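Local coordinates for Acarbose/maltose binding protein GacH (Streptomyces glaucescens, PDB 3K01), which binds acarbose and acarbose homologs as a solute receptor of an ABC transporter, and probably also maltose, at residues P189-P194 / M257-W262; Y134-V139 / Y318-K323; N76-N81 / S301-S306. One frame throughout, in Å; residues are numbered along the deposited sequence.

Contact 1 of 3, residues P189-P194 / M257-W262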
ATOM      1  N   PRO A 189     -10.030  -7.239  -3.118  1.00  7.84           N
ATOM      2  CA  PRO A 189      -9.912  -6.506  -4.373  1.00  7.69           C
ATOM      3  C   PRO A 189      -8.550  -5.844  -4.553  1.00  6.96           C
ATOM      4  O   PRO A 189      -8.178  -5.544  -5.673  1.00  7.05           O
ATOM      5  CB  PRO A 189     -11.016  -5.443  -4.248  1.00  8.40           C
ATOM      6  CG  PRO A 189     -11.186  -5.256  -2.809  1.00  9.13           C
ATOM      7  CD  PRO A 189     -10.973  -6.601  -2.181  1.00  8.25           C
ATOM      8  N   TYR A 190      -7.792  -5.651  -3.469  1.00  6.91           N
ATOM      9  CA  TYR A 190      -6.471  -5.032  -3.629  1.00  6.76           C
ATOM     10  C   TYR A 190      -5.576  -5.912  -4.518  1.00  6.84           C
ATOM     11  O   TYR A 190      -4.740  -5.410  -5.258  1.00  6.71           O
ATOM     12  CB  TYR A 190      -5.877  -4.846  -2.244  1.00  7.80           C
ATOM     13  CG  TYR A 190      -4.724  -3.879  -2.147  1.00  7.14           C
ATOM     14  CD1 TYR A 190      -4.889  -2.526  -2.469  1.00  7.60           C
ATOM     15  CD2 TYR A 190      -3.489  -4.294  -1.659  1.00  7.04           C
ATOM     16  CE1 TYR A 190      -3.875  -1.629  -2.303  1.00  8.66           C
ATOM     17  CE2 TYR A 190      -2.438  -3.380  -1.536  1.00  8.13           C
ATOM     18  CZ  TYR A 190      -2.675  -2.054  -1.827  1.00  7.92           C
ATOM     19  OH  TYR A 190      -1.650  -1.132  -1.708  1.00 10.58           O
ATOM     20  N   TRP A 191      -5.814  -7.233  -4.458  1.00  6.66           N
ATOM     21  CA  TRP A 191      -5.060  -8.192  -5.250  1.00  7.13           C
ATOM     22  C   TRP A 191      -5.489  -8.276  -6.700  1.00  7.14           C
ATOM     23  O   TRP A 191      -4.816  -8.935  -7.487  1.00  7.88           O
ATOM     24  CB  TRP A 191      -5.101  -9.581  -4.598  1.00  7.30           C
ATOM     25  CG  TRP A 191      -4.044  -9.788  -3.486  1.00  7.18           C
ATOM     26  CD1 TRP A 191      -2.913 -10.556  -3.594  1.00  7.99           C
ATOM     27  CD2 TRP A 191      -4.039  -9.261  -2.145  1.00  7.24           C
ATOM     28  NE1 TRP A 191      -2.212 -10.523  -2.414  1.00  8.92           N
ATOM     29  CE2 TRP A 191      -2.863  -9.734  -1.508  1.00  7.80           C
ATOM     30  CE3 TRP A 191      -4.902  -8.427  -1.424  1.00  9.34           C
ATOM     31  CZ2 TRP A 191      -2.535  -9.397  -0.183  1.00  9.38           C
ATOM     32  CZ3 TRP A 191      -4.579  -8.091  -0.109  1.00 10.17           C
ATOM     33  CH2 TRP A 191      -3.407  -8.573   0.497  1.00 10.10           C
ATOM     34  N   PHE A 192      -6.584  -7.615  -7.076  1.00  6.63           N
ATOM     35  CA  PHE A 192      -6.899  -7.499  -8.482  1.00  7.03           C
ATOM     36  C   PHE A 192      -6.015  -6.478  -9.194  1.00  6.81           C
ATOM     37  O   PHE A 192      -5.760  -6.582 -10.397  1.00  6.37           O
ATOM     38  CB  PHE A 192      -8.388  -7.120  -8.628  1.00  7.76           C
ATOM     39  CG  PHE A 192      -8.847  -6.961 -10.040  1.00  8.05           C
ATOM     40  CD1 PHE A 192      -8.948  -8.074 -10.867  1.00  9.47           C
ATOM     41  CD2 PHE A 192      -9.207  -5.718 -10.535  1.00  8.40           C
ATOM     42  CE1 PHE A 192      -9.432  -7.935 -12.195  1.00 10.89           C
ATOM     43  CE2 PHE A 192      -9.696  -5.587 -11.875  1.00  8.82           C
ATOM     44  CZ  PHE A 192      -9.791  -6.686 -12.675  1.00  9.70           C
ATOM     45  N   LEU A 193      -5.595  -5.457  -8.441  1.00  6.48           N
ATOM     46  CA  LEU A 193      -4.983  -4.309  -9.069  1.00  6.59           C
ATOM     47  C   LEU A 193      -3.715  -4.615  -9.875  1.00  6.60           C
ATOM     48  O   LEU A 193      -3.545  -4.065 -10.963  1.00  6.62           O
ATOM     49  CB  LEU A 193      -4.789  -3.162  -8.054  1.00  7.38           C
ATOM     50  CG  LEU A 193      -6.102  -2.632  -7.460  1.00  7.31           C
ATOM     51  CD1 LEU A 193      -5.799  -1.581  -6.397  1.00  9.38           C
ATOM     52  CD2 LEU A 193      -6.984  -2.001  -8.537  1.00  9.79           C
ATOM     53  N   PRO A 194      -2.837  -5.517  -9.403  1.00  5.66           N
ATOM     54  CA  PRO A 194      -1.691  -5.850 -10.275  1.00  6.35           C
ATOM     55  C   PRO A 194      -2.084  -6.335 -11.666  1.00  6.31           C
ATOM     56  O   PRO A 194      -1.409  -6.018 -12.642  1.00  6.70           O
ATOM     57  CB  PRO A 194      -0.993  -6.976  -9.488  1.00  6.82           C
ATOM     58  CG  PRO A 194      -1.287  -6.638  -8.056  1.00  6.19           C
ATOM     59  CD  PRO A 194      -2.744  -6.206  -8.092  1.00  6.22           C
ATOM     60  N   MET A 257       3.078 -16.550  -4.636  1.00  5.44           N
ATOM     61  CA  MET A 257       1.853 -15.821  -4.246  1.00  5.66           C
ATOM     62  C   MET A 257       2.209 -14.357  -4.412  1.00  6.08           C
ATOM     63  O   MET A 257       3.368 -14.000  -4.535  1.00  6.69           O
ATOM     64  CB  MET A 257       1.423 -16.092  -2.807  1.00  6.52           C
ATOM     65  CG  MET A 257       2.408 -15.569  -1.778  1.00  7.10           C
ATOM     66  SD  MET A 257       1.738 -15.706  -0.094  1.00  7.04           S
ATOM     67  CE  MET A 257       3.124 -15.244   0.930  1.00  8.11           C
ATOM     68  N   VAL A 258       1.201 -13.491  -4.419  1.00  7.10           N
ATOM     69  CA  VAL A 258       1.444 -12.048  -4.372  1.00  6.91           C
ATOM     70  C   VAL A 258       1.094 -11.562  -2.972  1.00  6.94           C
ATOM     71  O   VAL A 258       0.080 -11.963  -2.402  1.00  6.95           O
ATOM     72  CB  VAL A 258       0.601 -11.349  -5.429  1.00  7.84           C
ATOM     73  CG1 VAL A 258       0.638  -9.821  -5.272  1.00  8.41           C
ATOM     74  CG2 VAL A 258       1.066 -11.769  -6.797  1.00  8.23           C
ATOM     75  N   ASN A 259       1.957 -10.740  -2.389  1.00  6.23           N
ATOM     76  CA  ASN A 259       1.727 -10.326  -1.013  1.00  6.38           C
ATOM     77  C   ASN A 259       2.572  -9.123  -0.676  1.00  6.32           C
ATOM     78  O   ASN A 259       3.359  -8.654  -1.525  1.00  6.71           O
ATOM     79  CB  ASN A 259       1.978 -11.500  -0.053  1.00  6.71           C
ATOM     80  CG  ASN A 259       0.993 -11.526   1.087  1.00  6.67           C
ATOM     81  OD1 ASN A 259       0.524 -10.478   1.551  1.00  6.96           O
ATOM     82  ND2 ASN A 259       0.638 -12.730   1.531  1.00  7.78           N
ATOM     83  N   GLY A 260       2.413  -8.611   0.541  1.00  6.48           N
ATOM     84  CA  GLY A 260       3.139  -7.416   0.951  1.00  7.13           C
ATOM     85  C   GLY A 260       4.078  -7.680   2.102  1.00  7.54           C
ATOM     86  O   GLY A 260       4.190  -8.795   2.607  1.00  7.35           O
ATOM     87  N   PRO A 261       4.782  -6.635   2.558  1.00  7.15           N
ATOM     88  CA  PRO A 261       5.770  -6.768   3.636  1.00  7.30           C
ATOM     89  C   PRO A 261       5.180  -7.367   4.907  1.00  8.09           C
ATOM     90  O   PRO A 261       5.886  -8.065   5.645  1.00  7.93           O
ATOM     91  CB  PRO A 261       6.228  -5.317   3.870  1.00  8.35           C
ATOM     92  CG  PRO A 261       6.022  -4.681   2.488  1.00  8.20           C
ATOM     93  CD  PRO A 261       4.726  -5.260   2.019  1.00  7.71           C
ATOM     94  N   TRP A 262       3.898  -7.122   5.151  1.00  7.67           N
ATOM     95  CA  TRP A 262       3.212  -7.619   6.335  1.00  8.60           C
ATOM     96  C   TRP A 262       3.165  -9.149   6.392  1.00  9.13           C
ATOM     97  O   TRP A 262       2.841  -9.715   7.442  1.00 10.73           O
ATOM     98  CB  TRP A 262       1.771  -7.056   6.403  1.00  8.62           C
ATOM     99  CG  TRP A 262       1.019  -7.321   5.160  1.00  8.30           C
ATOM    100  CD1 TRP A 262       0.349  -8.468   4.840  1.00  9.41           C
ATOM    101  CD2 TRP A 262       0.878  -6.448   4.035  1.00  8.75           C
ATOM    102  NE1 TRP A 262      -0.197  -8.368   3.583  1.00 10.00           N
ATOM    103  CE2 TRP A 262       0.105  -7.128   3.072  1.00  9.48           C
ATOM    104  CE3 TRP A 262       1.327  -5.156   3.746  1.00  8.67           C
ATOM    105  CZ2 TRP A 262      -0.226  -6.562   1.826  1.00 10.49           C
ATOM    106  CZ3 TRP A 262       0.980  -4.579   2.501  1.00  9.43           C
ATOM    107  CH2 TRP A 262       0.228  -5.294   1.554  1.00  9.99           C
TER
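Trp191 carries this contact and reaches Val258, Asn259 and Trp262 with successive parts of its indole. It stands at the end of the 3-10 turn 189-191. Its pyrrole N-H is the polar link: NE1 donates to Val258 O over 2.7 Å. The bond is fairly straight at the hydrogen (164°) and lies in the indole plane. Seen from the acceptor, the N-H comes from above the carbonyl plane, 58° out of it. Beside this bond the Val258 side chain meets the pyrrole side of the indole, with CG1 4.0 Å from Trp191 CD1. The valine torsion sets this up: CG1 is anti to the backbone N (chi1 171°). The benzo end of Trp191 goes to other partners. Its CZ2 has Asn259 OD1 at the ring edge, 3.7 Å away. Farther out, CH2 lies 4.0 Å from Trp262 CZ2, at the edge of the Trp262 ring and near its plane. Trp262 itself folds back on its own chain, with Gly260 CA 3.5 Å above one indole face. Asn259 OD1 also accepts from Gly260 N, which ties the asparagine to the turn after strand 254-259. Arg185 makes a cation-pi contact with Trp191, and Trp242 meets Trp262 with the ring planes inclined. The chemistry is that of an anchored indole. A single N-H bond gives the buried Val258 carbonyl a partner, and it limits how Trp191 can turn while the valine packs against its pyrrole side and the second tryptophan against its benzo end.

Contact 2 of 3, residues Y134-V139 / Y318-K323; sequences YAVPQV and YMSSAK
The flat groups here are the peptide carbonyl of Pro137 and the side-chain amide of Gln138. Ser320 meets the first in the carbonyl plane: OG donates to Pro137 O over 2.7 Å, with a C=O...donor angle of 155°. The Gln138 amide is held at both ends. NE2 donates to a water at 2.8 Å, and that water in turn donates to Met319 O at 2.8 Å. OE1 accepts from Arg89 NE. The strand is thus tied to the last turn of helix 309-320 by one direct bond and one water bridge.

The serine hydroxyl reaches the strand because OG is anti to the backbone N (chi1 -175°). Ser320 was modelled in two conformers, and the geometry described is that of one of them. In it the serine methylene packs on Val136, with CB 3.6 Å from Val136 CG2. The proline ring stays farther off, with Pro137 CD 4.1 Å from Ser320 OG. His119 touches both Pro137 and Ser320 from a loop.

Past the serine the chain turns into the next helix. Ser321 is the N-cap of helix 322-332, and its OG accepts from Val324 N. The same hydroxyl donates to Tyr318 O over 2.7 Å. That carbonyl also receives Ser321 N, so two donors grip it at the junction of the two helices.

On the strand side, Gln138 and Val139 both face Trp298 of strand 293-302. This is a classic beta bulge, set between antiparallel strands of the main sheet, and the end of helix 309-320 packs beside it.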
ATOM      1  N   TYR A 134      -1.812  18.127   1.555  1.00  7.31           N
ATOM      2  CA  TYR A 134      -2.401  17.949   2.864  1.00  7.68           C
ATOM      3  C   TYR A 134      -1.655  16.953   3.742  1.00  7.40           C
ATOM      4  O   TYR A 134      -2.174  16.519   4.777  1.00  8.11           O
ATOM      5  CB  TYR A 134      -3.868  17.514   2.736  1.00  7.93           C
ATOM      6  CG  TYR A 134      -4.759  18.569   2.134  1.00  7.72           C
ATOM      7  CD1 TYR A 134      -5.304  19.565   2.943  1.00  7.90           C
ATOM      8  CD2 TYR A 134      -5.070  18.564   0.780  1.00  9.30           C
ATOM      9  CE1 TYR A 134      -6.137  20.547   2.399  1.00  9.78           C
ATOM     10  CE2 TYR A 134      -5.883  19.542   0.236  1.00  9.91           C
ATOM     11  CZ  TYR A 134      -6.416  20.502   1.044  1.00  9.63           C
ATOM     12  OH  TYR A 134      -7.237  21.486   0.498  1.00 13.19           O
ATOM     13  N   ALA A 135      -0.457  16.565   3.334  1.00  7.00           N
ATOM     14  CA  ALA A 135       0.307  15.611   4.137  1.00  7.24           C
ATOM     15  C   ALA A 135       1.755  15.682   3.741  1.00  7.14           C
ATOM     16  O   ALA A 135       2.100  16.303   2.737  1.00  7.57           O
ATOM     17  CB  ALA A 135      -0.236  14.159   3.955  1.00  7.85           C
ATOM     18  N   VAL A 136       2.585  14.999   4.522  1.00  7.22           N
ATOM     19  CA  VAL A 136       3.965  14.688   4.144  1.00  7.26           C
ATOM     20  C   VAL A 136       4.136  13.152   4.198  1.00  6.95           C
ATOM     21  O   VAL A 136       3.534  12.485   5.033  1.00  7.89           O
ATOM     22  CB  VAL A 136       5.027  15.373   5.044  1.00  7.16           C
ATOM     23  CG1 VAL A 136       4.967  16.889   4.838  1.00  9.14           C
ATOM     24  CG2 VAL A 136       4.823  15.031   6.526  1.00  9.36           C
ATOM     25  N   PRO A 137       4.962  12.593   3.310  1.00  7.16           N
ATOM     26  CA  PRO A 137       5.088  11.119   3.277  1.00  6.88           C
ATOM     27  C   PRO A 137       5.886  10.567   4.429  1.00  7.29           C
ATOM     28  O   PRO A 137       6.821  11.205   4.934  1.00  8.05           O
ATOM     29  CB  PRO A 137       5.836  10.863   1.956  1.00  7.70           C
ATOM     30  CG  PRO A 137       5.669  12.142   1.153  1.00  7.81           C
ATOM     31  CD  PRO A 137       5.740  13.206   2.228  1.00  7.98           C
ATOM     32  N   GLN A 138       5.549   9.346   4.823  1.00  6.56           N
ATOM     33  CA  GLN A 138       6.243   8.677   5.924  1.00  6.75           C
ATOM     34  C   GLN A 138       6.798   7.309   5.489  1.00  7.05           C
ATOM     35  O   GLN A 138       8.023   7.136   5.435  1.00  7.66           O
ATOM     36  CB  GLN A 138       5.342   8.545   7.134  1.00  7.78           C
ATOM     37  CG  GLN A 138       6.072   8.046   8.359  1.00  8.30           C
ATOM     38  CD  GLN A 138       5.127   7.602   9.423  1.00  9.02           C
ATOM     39  OE1 GLN A 138       4.213   6.820   9.145  1.00  8.89           O
ATOM     40  NE2 GLN A 138       5.297   8.108  10.667  1.00  9.68           N
ATOM     41  N   VAL A 139       5.922   6.357   5.147  1.00  6.56           N
ATOM     42  CA  VAL A 139       6.396   5.042   4.683  1.00  7.19           C
ATOM     43  C   VAL A 139       5.559   4.602   3.488  1.00  6.86           C
ATOM     44  O   VAL A 139       4.418   5.054   3.291  1.00  6.73           O
ATOM     45  CB  VAL A 139       6.324   3.957   5.793  1.00  8.01           C
ATOM     46  CG1 VAL A 139       7.280   4.262   6.957  1.00  8.94           C
ATOM     47  CG2 VAL A 139       4.941   3.802   6.300  1.00  8.43           C
ATOM     48  N   TYR A 318       9.778  17.056  10.995  1.00  7.81           N
ATOM     49  CA  TYR A 318      10.663  16.180  11.751  1.00  8.24           C
ATOM     50  C   TYR A 318      10.345  14.697  11.529  1.00  8.21           C
ATOM     51  O   TYR A 318      11.252  13.912  11.226  1.00  8.64           O
ATOM     52  CB  TYR A 318      10.565  16.548  13.232  1.00  8.82           C
ATOM     53  CG  TYR A 318      11.117  15.504  14.173  1.00  9.83           C
ATOM     54  CD1 TYR A 318      12.492  15.353  14.356  1.00 11.33           C
ATOM     55  CD2 TYR A 318      10.256  14.654  14.856  1.00  9.79           C
ATOM     56  CE1 TYR A 318      12.990  14.383  15.222  1.00 12.03           C
ATOM     57  CE2 TYR A 318      10.747  13.680  15.719  1.00 10.26           C
ATOM     58  CZ  TYR A 318      12.103  13.562  15.884  1.00  9.89           C
ATOM     59  OH  TYR A 318      12.596  12.570  16.739  1.00 11.26           O
ATOM     60  N   MET A 319       9.081  14.310  11.633  1.00  8.43           N
ATOM     61  CA  MET A 319       8.779  12.891  11.505  1.00  8.93           C
ATOM     62  C   MET A 319       8.982  12.381  10.082  1.00  8.94           C
ATOM     63  O   MET A 319       9.220  11.176   9.884  1.00  9.61           O
ATOM     64  CB  MET A 319       7.372  12.630  11.975  1.00  8.68           C
ATOM     65  CG  MET A 319       7.143  12.827  13.468  1.00  9.57           C
ATOM     66  SD  MET A 319       8.056  11.642  14.498  1.00 10.69           S
ATOM     67  CE  MET A 319       7.075  10.121  14.353  1.00 12.36           C
ATOM     68  N   SER A 320       8.886  13.261   9.085  1.00  8.28           N
ATOM     69  CA  SER A 320       9.099  12.900   7.672  0.50  8.51           C
ATOM     70  C   SER A 320      10.565  13.000   7.257  1.00  8.57           C
ATOM     71  O   SER A 320      10.915  12.639   6.131  1.00  9.09           O
ATOM     72  CB  SER A 320       8.235  13.796   6.770  0.50  8.70           C
ATOM     73  OG  SER A 320       8.294  13.423   5.394  0.50  7.90           O
ATOM     74  N   SER A 321      11.411  13.496   8.160  1.00  8.39           N
ATOM     75  CA  SER A 321      12.813  13.781   7.827  1.00  8.77           C
ATOM     76  C   SER A 321      13.623  12.528   7.489  1.00  8.89           C
ATOM     77  O   SER A 321      13.287  11.414   7.942  1.00  9.24           O
ATOM     78  CB  SER A 321      13.499  14.530   8.985  1.00  9.28           C
ATOM     79  OG  SER A 321      13.690  13.676  10.106  1.00  9.84           O
ATOM     80  N   ALA A 322      14.699  12.714   6.734  1.00  9.43           N
ATOM     81  CA  ALA A 322      15.555  11.586   6.412  1.00  9.57           C
ATOM     82  C   ALA A 322      16.047  10.896   7.671  1.00 10.45           C
ATOM     83  O   ALA A 322      16.104   9.663   7.740  1.00 10.51           O
ATOM     84  CB  ALA A 322      16.730  12.028   5.563  1.00  9.91           C
ATOM     85  N   LYS A 323      16.429  11.672   8.677  1.00 10.65           N
ATOM     86  CA  LYS A 323      16.947  11.063   9.889  1.00 10.65           C
ATOM     87  C   LYS A 323      15.924  10.132  10.543  1.00  9.97           C
ATOM     88  O   LYS A 323      16.254   8.997  10.910  1.00 10.11           O
ATOM     89  CB  LYS A 323      17.419  12.151  10.860  1.00 12.12           C
ATOM     90  CG  LYS A 323      18.055  11.596  12.122  1.00 15.92           C
ATOM     91  CD  LYS A 323      18.400  12.744  13.086  1.00 21.29           C
ATOM     92  CE  LYS A 323      18.943  12.220  14.405  1.00 24.28           C
ATOM     93  NZ  LYS A 323      19.326  13.354  15.300  1.00 28.66           N
TER
HETATM   94  O   HOH W   1       7.897   9.086  11.106  1.00  8.97           O

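Contact 3 of 3, residues N76-N81 / S301-S306; sequences NAAGGN and SVYAGS
This is a small, partly buried contact in which Tyr303 meets Ala78 and Asn81 at the C-terminal end of helix 67-79. The tyrosine opens the type I turn from Tyr303 to Ser306, where the chain leaves the sheet. It reaches out with CG anti to the backbone N (chi1 167°). Its ring carbon CE1 comes 3.7 Å from Ala78 CB, the main apolar touch. The approach to the ring is oblique. One ring face is occupied from within the turn, where Gly305 N sits 3.3 Å above the plane, over the centre.

Polar links pass through water. The phenol OH is 3.8 Å from Asn81 OD1, and the tyrosine ring and asparagine amide planes are turned 60° apart. One water fills this step: it donates to Asn81 OD1 and pairs with Tyr303 OH at 2.6 Å, lying at the ring edge in its plane. A second water donates to Ala78 O and pairs with the same OH at 2.8 Å. The hydroxyl thus has two water partners, one leading to a backbone carbonyl and one to a side-chain amide.

Asn81 is the C-prime residue of a Schellman motif, with positive phi. Asn81 N bonds to Ala78 O, and Ser82 N to Ala77 O, which ends the helix.

Around the contact, Tyr103 touches Ala78 and Ala84 touches Tyr303. The backbone of Tyr303 bonds to Asp86, next to strand 87-91. Val302 and Ser306 lean on helix 309-320, while Tyr303 meets the end of helix 67-79.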
ATOM      1  N   ASN A  76     -14.735  11.433  13.922  1.00 11.18           N
ATOM      2  CA  ASN A  76     -15.656  11.766  15.006  1.00 11.61           C
ATOM      3  C   ASN A  76     -15.166  12.930  15.861  1.00 11.36           C
ATOM      4  O   ASN A  76     -15.952  13.794  16.241  1.00 11.44           O
ATOM      5  CB  ASN A  76     -15.926  10.542  15.882  1.00 12.03           C
ATOM      6  CG  ASN A  76     -16.730   9.482  15.146  1.00 14.40           C
ATOM      7  OD1 ASN A  76     -17.393   9.771  14.143  1.00 17.99           O
ATOM      8  ND2 ASN A  76     -16.643   8.248  15.619  1.00 16.83           N
ATOM      9  N   ALA A  77     -13.872  12.947  16.156  1.00 10.48           N
ATOM     10  CA  ALA A  77     -13.311  14.035  16.967  1.00 10.45           C
ATOM     11  C   ALA A  77     -13.368  15.342  16.198  1.00 10.66           C
ATOM     12  O   ALA A  77     -13.825  16.359  16.716  1.00 11.30           O
ATOM     13  CB  ALA A  77     -11.877  13.724  17.369  1.00 10.39           C
ATOM     14  N   ALA A  78     -12.932  15.321  14.935  1.00  9.98           N
ATOM     15  CA  ALA A  78     -12.988  16.536  14.117  1.00 10.37           C
ATOM     16  C   ALA A  78     -14.424  17.022  13.914  1.00 11.29           C
ATOM     17  O   ALA A  78     -14.728  18.213  14.012  1.00 11.20           O
ATOM     18  CB  ALA A  78     -12.300  16.304  12.777  1.00 10.19           C
ATOM     19  N   GLY A  79     -15.324  16.088  13.635  1.00 10.84           N
ATOM     20  CA  GLY A  79     -16.726  16.453  13.420  1.00 12.56           C
ATOM     21  C   GLY A  79     -17.425  17.001  14.659  1.00 13.05           C
ATOM     22  O   GLY A  79     -18.439  17.704  14.544  1.00 14.01           O
ATOM     23  N   GLY A  80     -16.899  16.672  15.839  1.00 13.18           N
ATOM     24  CA  GLY A  80     -17.432  17.233  17.079  1.00 13.08           C
ATOM     25  C   GLY A  80     -16.673  18.440  17.585  1.00 12.48           C
ATOM     26  O   GLY A  80     -16.961  18.949  18.676  1.00 11.96           O
ATOM     27  N   ASN A  81     -15.719  18.917  16.786  1.00 11.49           N
ATOM     28  CA  ASN A  81     -14.899  20.070  17.144  1.00 11.14           C
ATOM     29  C   ASN A  81     -14.254  19.940  18.520  1.00 10.86           C
ATOM     30  O   ASN A  81     -14.126  20.927  19.240  1.00 12.08           O
ATOM     31  CB  ASN A  81     -15.712  21.362  17.054  1.00 11.38           C
ATOM     32  CG  ASN A  81     -14.855  22.584  16.918  1.00 12.73           C
ATOM     33  OD1 ASN A  81     -13.732  22.520  16.396  1.00 14.90           O
ATOM     34  ND2 ASN A  81     -15.373  23.726  17.369  1.00 12.61           N
ATOM     35  N   SER A 301      -0.428  14.085   8.530  1.00  6.87           N
ATOM     36  CA  SER A 301      -1.243  15.252   8.219  0.50  6.68           C
ATOM     37  C   SER A 301      -1.507  16.066   9.467  1.00  7.56           C
ATOM     38  O   SER A 301      -1.406  15.566  10.591  1.00  7.66           O
ATOM     39  CB  SER A 301      -2.566  14.796   7.619  0.50  6.25           C
ATOM     40  OG  SER A 301      -2.327  14.110   6.408  0.50  3.78           O
ATOM     41  N   VAL A 302      -1.856  17.324   9.263  1.00  8.01           N
ATOM     42  CA  VAL A 302      -2.143  18.260  10.337  1.00  7.94           C
ATOM     43  C   VAL A 302      -3.648  18.511  10.328  1.00  8.02           C
ATOM     44  O   VAL A 302      -4.229  18.759   9.272  1.00  8.35           O
ATOM     45  CB  VAL A 302      -1.373  19.569  10.124  1.00  8.36           C
ATOM     46  CG1 VAL A 302      -1.757  20.582  11.198  1.00  8.95           C
ATOM     47  CG2 VAL A 302       0.159  19.335  10.116  1.00  9.43           C
ATOM     48  N   TYR A 303      -4.270  18.415  11.499  1.00  7.82           N
ATOM     49  CA  TYR A 303      -5.688  18.698  11.626  1.00  8.71           C
ATOM     50  C   TYR A 303      -5.992  20.157  11.324  1.00  9.12           C
ATOM     51  O   TYR A 303      -5.332  21.069  11.837  1.00  8.68           O
ATOM     52  CB  TYR A 303      -6.115  18.309  13.027  1.00  8.93           C
ATOM     53  CG  TYR A 303      -7.477  18.806  13.458  1.00  8.31           C
ATOM     54  CD1 TYR A 303      -8.619  18.601  12.671  1.00 10.01           C
ATOM     55  CD2 TYR A 303      -7.619  19.479  14.664  1.00  9.57           C
ATOM     56  CE1 TYR A 303      -9.871  19.060  13.088  1.00 11.58           C
ATOM     57  CE2 TYR A 303      -8.883  19.935  15.095  1.00 10.70           C
ATOM     58  CZ  TYR A 303      -9.983  19.718  14.297  1.00 10.59           C
ATOM     59  OH  TYR A 303     -11.231  20.190  14.695  1.00 14.53           O
ATOM     60  N   ALA A 304      -7.011  20.389  10.504  1.00  8.81           N
ATOM     61  CA  ALA A 304      -7.359  21.749  10.059  1.00  9.65           C
ATOM     62  C   ALA A 304      -7.625  22.684  11.220  1.00 10.53           C
ATOM     63  O   ALA A 304      -7.316  23.869  11.131  1.00 11.83           O
ATOM     64  CB  ALA A 304      -8.569  21.715   9.121  1.00 10.32           C
ATOM     65  N   GLY A 305      -8.218  22.167  12.293  1.00  9.25           N
ATOM     66  CA  GLY A 305      -8.598  23.002  13.452  1.00  9.52           C
ATOM     67  C   GLY A 305      -7.548  23.035  14.549  1.00  9.88           C
ATOM     68  O   GLY A 305      -7.827  23.499  15.661  1.00 10.86           O
ATOM     69  N   SER A 306      -6.330  22.573  14.264  1.00  9.66           N
ATOM     70  CA  SER A 306      -5.270  22.586  15.274  1.00 10.24           C
ATOM     71  C   SER A 306      -5.052  23.991  15.832  1.00 10.61           C
ATOM     72  O   SER A 306      -4.996  24.960  15.075  1.00 10.77           O
ATOM     73  CB  SER A 306      -3.942  22.072  14.705  1.00  9.28           C
ATOM     74  OG  SER A 306      -2.887  22.251  15.660  1.00  9.61           O
TER
HETATM   75  O   HOH W   2     -13.475  20.535  13.060  1.00 19.65           O
HETATM   76  O   HOH W   3     -11.489  21.223  17.045  1.00 16.61           O

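In the fold
All three contacts reach the same large mixed sheet. Strand 132-148 joins them: it pairs with 254-259 of contact 1 and with 293-302, which leads into contact 3. Contacts 2 and 3 are neighbours, with centres about 20 Å apart, and they touch where Tyr134 O lies 2.9 Å from Ser301 OG, a probable hydrogen bond. Their segments alternate along the chain. Contact 1 is nested inside the loops closed by both others. Its centre lies about 25 Å from that of contact 2 and 32 Å from that of contact 3. In this family sugar binds in a cleft between two lobes.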